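Local coordinates for protein CyaY (Psychromonas ingrahamii, PDB 4LK8) that probably takes part in iron-sulfur cluster assembly, may regulate it, and as a frataxin-family protein is expected to bind iron, at residues A[26-31]-A[39-44]. Residues are numbered along the deposited sequence; the frame is centred on the assembly and turned at random.
With CO (cobalt (II) ion), chain C.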
ATOM      1  N   ALA A  26       2.697   2.402 -15.243  1.00 25.92           N
ATOM      2  CA  ALA A  26       1.834   3.525 -14.890  1.00 26.32           C
ATOM      3  C   ALA A  26       2.653   4.699 -14.435  1.00 25.22           C
ATOM      4  O   ALA A  26       3.733   4.553 -13.899  1.00 26.57           O
ATOM      5  CB  ALA A  26       0.828   3.122 -13.790  1.00 27.27           C
ATOM      6  N   ASP A  27       2.082   5.896 -14.602  1.00 25.97           N
ATOM      7  CA  ASP A  27       2.791   7.095 -14.262  1.00 31.47           C
ATOM      8  C   ASP A  27       2.552   7.402 -12.812  1.00 29.61           C
ATOM      9  O   ASP A  27       1.843   8.350 -12.446  1.00 31.26           O
ATOM     10  CB  ASP A  27       2.336   8.229 -15.185  1.00 27.80           C
ATOM     11  CG  ASP A  27       2.482   7.862 -16.638  1.00 29.25           C
ATOM     12  OD1 ASP A  27       3.605   7.680 -17.106  1.00 38.22           O
ATOM     13  OD2 ASP A  27       1.444   7.742 -17.303  1.00 31.50           O
ATOM     14  N   VAL A  28       3.070   6.498 -12.003  1.00 26.86           N
ATOM     15  CA  VAL A  28       3.008   6.617 -10.560  1.00 27.18           C
ATOM     16  C   VAL A  28       4.432   6.603 -10.070  1.00 22.61           C
ATOM     17  O   VAL A  28       5.211   5.647 -10.310  1.00 24.85           O
ATOM     18  CB  VAL A  28       2.184   5.474  -9.919  1.00 28.02           C
ATOM     19  CG1 VAL A  28       2.081   5.694  -8.409  1.00 27.08           C
ATOM     20  CG2 VAL A  28       0.761   5.424 -10.524  1.00 31.14           C
ATOM     21  N   ASP A  29       4.820   7.661  -9.392  1.00 25.38           N
ATOM     22  CA  ASP A  29       6.122   7.766  -8.773  1.00 27.62           C
ATOM     23  C   ASP A  29       6.038   7.170  -7.364  1.00 27.76           C
ATOM     24  O   ASP A  29       5.041   7.322  -6.682  1.00 27.12           O
ATOM     25  CB  ASP A  29       6.569   9.216  -8.762  1.00 32.21           C
ATOM     26  CG  ASP A  29       7.094   9.666 -10.131  1.00 40.18           C
ATOM     27  OD1 ASP A  29       7.329   8.768 -10.969  1.00 43.32           O
ATOM     28  OD2 ASP A  29       7.204  10.889 -10.380  1.00 50.51           O
ATOM     29  N   TYR A  30       7.059   6.420  -6.985  1.00 27.75           N
ATOM     30  CA  TYR A  30       7.123   5.866  -5.645  1.00 23.28           C
ATOM     31  C   TYR A  30       8.471   6.212  -5.001  1.00 26.32           C
ATOM     32  O   TYR A  30       9.515   6.352  -5.657  1.00 25.63           O
ATOM     33  CB  TYR A  30       6.868   4.366  -5.643  1.00 23.78           C
ATOM     34  CG  TYR A  30       7.820   3.536  -6.421  1.00 21.61           C
ATOM     35  CD1 TYR A  30       9.012   3.102  -5.863  1.00 20.00           C
ATOM     36  CD2 TYR A  30       7.544   3.182  -7.719  1.00 22.52           C
ATOM     37  CE1 TYR A  30       9.906   2.338  -6.585  1.00 21.57           C
ATOM     38  CE2 TYR A  30       8.441   2.405  -8.460  1.00 27.08           C
ATOM     39  CZ  TYR A  30       9.595   1.958  -7.836  1.00 27.60           C
ATOM     40  OH  TYR A  30      10.460   1.231  -8.565  1.00 28.26           O
ATOM     41  N   ASP A  31       8.405   6.467  -3.704  1.00 25.59           N
ATOM     42  CA  ASP A  31       9.579   6.744  -2.902  1.00 31.88           C
ATOM     43  C   ASP A  31       9.459   6.016  -1.550  1.00 28.05           C
ATOM     44  O   ASP A  31       8.542   6.250  -0.784  1.00 24.03           O
ATOM     45  CB  ASP A  31       9.719   8.250  -2.708  1.00 33.72           C
ATOM     46  CG  ASP A  31      10.886   8.641  -1.826  1.00 47.10           C
ATOM     47  OD1 ASP A  31      11.994   8.083  -1.994  1.00 52.06           O
ATOM     48  OD2 ASP A  31      10.682   9.525  -0.953  1.00 55.46           O
ATOM     49  N   LEU A  39       3.338   7.345  -2.737  1.00 19.59           N
ATOM     50  CA  LEU A  39       3.006   7.249  -4.149  1.00 18.85           C
ATOM     51  C   LEU A  39       2.541   8.633  -4.610  1.00 20.38           C
ATOM     52  O   LEU A  39       1.762   9.265  -3.922  1.00 21.41           O
ATOM     53  CB  LEU A  39       1.904   6.260  -4.383  1.00 18.57           C
ATOM     54  CG  LEU A  39       2.160   4.856  -3.827  1.00 19.07           C
ATOM     55  CD1 LEU A  39       1.037   3.955  -4.213  1.00 18.54           C
ATOM     56  CD2 LEU A  39       3.492   4.301  -4.242  1.00 18.49           C
ATOM     57  N   GLU A  40       3.055   9.089  -5.739  1.00 22.34           N
ATOM     58  CA  GLU A  40       2.741  10.417  -6.219  1.00 25.00           C
ATOM     59  C   GLU A  40       2.231  10.319  -7.631  1.00 21.77           C
ATOM     60  O   GLU A  40       2.814   9.641  -8.469  1.00 24.08           O
ATOM     61  CB  GLU A  40       3.949  11.327  -6.176  1.00 25.86           C
ATOM     62  CG  GLU A  40       3.528  12.729  -6.740  1.00 45.63           C
ATOM     63  CD  GLU A  40       4.505  13.897  -6.541  1.00 52.24           C
ATOM     64  OE1 GLU A  40       5.591  13.743  -5.928  1.00 56.40           O
ATOM     65  OE2 GLU A  40       4.159  14.999  -7.046  1.00 50.75           O
ATOM     66  N   PHE A  41       1.148  11.049  -7.875  1.00 22.84           N
ATOM     67  CA  PHE A  41       0.491  11.027  -9.151  1.00 24.95           C
ATOM     68  C   PHE A  41       0.857  12.298  -9.920  1.00 24.83           C
ATOM     69  O   PHE A  41       1.344  13.276  -9.363  1.00 26.22           O
ATOM     70  CB  PHE A  41      -1.012  10.854  -8.931  1.00 24.14           C
ATOM     71  CG  PHE A  41      -1.340   9.611  -8.091  1.00 24.78           C
ATOM     72  CD1 PHE A  41      -1.278   8.351  -8.649  1.00 26.89           C
ATOM     73  CD2 PHE A  41      -1.688   9.714  -6.770  1.00 26.53           C
ATOM     74  CE1 PHE A  41      -1.549   7.225  -7.917  1.00 26.50           C
ATOM     75  CE2 PHE A  41      -1.974   8.585  -6.000  1.00 31.78           C
ATOM     76  CZ  PHE A  41      -1.912   7.341  -6.579  1.00 25.63           C
ATOM     77  N   GLU A  42       0.645  12.247 -11.221  1.00 26.01           N
ATOM     78  CA  GLU A  42       0.957  13.402 -12.045  1.00 30.81           C
ATOM     79  C   GLU A  42       0.206  14.640 -11.631  1.00 31.73           C
ATOM     80  O   GLU A  42       0.736  15.756 -11.800  1.00 36.61           O
ATOM     81  CB  GLU A  42       0.691  13.089 -13.497  1.00 42.02           C
ATOM     82  CG  GLU A  42       1.761  12.229 -14.085  1.00 45.17           C
ATOM     83  CD  GLU A  42       1.523  12.077 -15.549  1.00 53.75           C
ATOM     84  OE1 GLU A  42       1.000  11.024 -15.960  1.00 61.56           O
ATOM     85  OE2 GLU A  42       1.812  13.054 -16.272  1.00 60.48           O
ATOM     86  N   ASN A  43      -1.000  14.469 -11.085  1.00 29.49           N
ATOM     87  CA  ASN A  43      -1.766  15.605 -10.608  1.00 31.19           C
ATOM     88  C   ASN A  43      -1.334  16.166  -9.266  1.00 30.88           C
ATOM     89  O   ASN A  43      -2.057  16.978  -8.686  1.00 32.33           O
ATOM     90  CB  ASN A  43      -3.280  15.276 -10.571  1.00 37.79           C
ATOM     91  CG  ASN A  43      -3.666  14.267  -9.528  1.00 36.86           C
ATOM     92  OD1 ASN A  43      -2.862  13.821  -8.708  1.00 29.98           O
ATOM     93  ND2 ASN A  43      -4.931  13.895  -9.545  1.00 38.99           N
ATOM     94  N   HIS A  44      -0.186  15.685  -8.777  1.00 29.31           N
ATOM     95  CA  HIS A  44       0.490  16.089  -7.539  1.00 30.71           C
ATOM     96  C   HIS A  44      -0.229  15.599  -6.262  1.00 31.05           C
ATOM     97  O   HIS A  44       0.131  15.999  -5.166  1.00 37.93           O
ATOM     98  CB  HIS A  44       0.683  17.604  -7.497  1.00 36.14           C
ATOM     99  CG  HIS A  44       1.521  18.155  -8.621  1.00 39.88           C
ATOM    100  ND1 HIS A  44       1.633  19.504  -8.857  1.00 43.28           N
ATOM    101  CD2 HIS A  44       2.306  17.546  -9.536  1.00 38.57           C
ATOM    102  CE1 HIS A  44       2.420  19.705  -9.901  1.00 43.76           C
ATOM    103  NE2 HIS A  44       2.861  18.527 -10.315  1.00 38.99           N
TER
HETATM  104 CO    CO C 201       4.406  18.598 -12.123  1.00 61.92          CO
HETATM  105  O   HOH W   1      -0.403   9.812 -12.275  1.00 26.21           O
HETATM  106  O   HOH W   2       3.580  10.663 -11.241  1.00 33.23           O
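V28 lies beside F41 on the buried face of a β-hairpin, its CG2 meeting F41 CE1 obliquely at 3.9 Å. With CG1 anti to the backbone N (chi1 -177°), the valine spreads both methyls over its neighbours: CG1 also reaches L39 CB at 4.1 Å. Next along, Y30 CB touches L39 CD2 at 3.7 Å, while the phenol OH hydrogen-bonds E22. I21 of helix 3-24 covers V28 and L39, and I93 of helix 85-97 packs on F41, placing this tight side in the helix-sheet core of the frataxin fold. An alanine in place of V28 would probably open a gap between F41 CE1 and L39 CB, leaving the ring less firmly held.

D29 and E40 form the antiparallel hydrogen-bonded pair: D29 N donates to E40 O at 3.0 Å, and E40 N to D29 O at 2.8 Å. Their side chains occupy the solvent face. Toward the hairpin's open end water replaces direct pairing, one molecule linking D27 O to E42 N, another D27 O to E40 O. There D27 OD2 stands 3.6 Å from E42 OE1, carboxylate planes 73° apart. At the end of the turn from F41 to H44, H44 NE2 binds a cobalt ion at 2.4 Å. The neighbouring D27 and E42 carboxylates probably raise each other's proton affinity and would suit a cation, consistent with the family's iron binding.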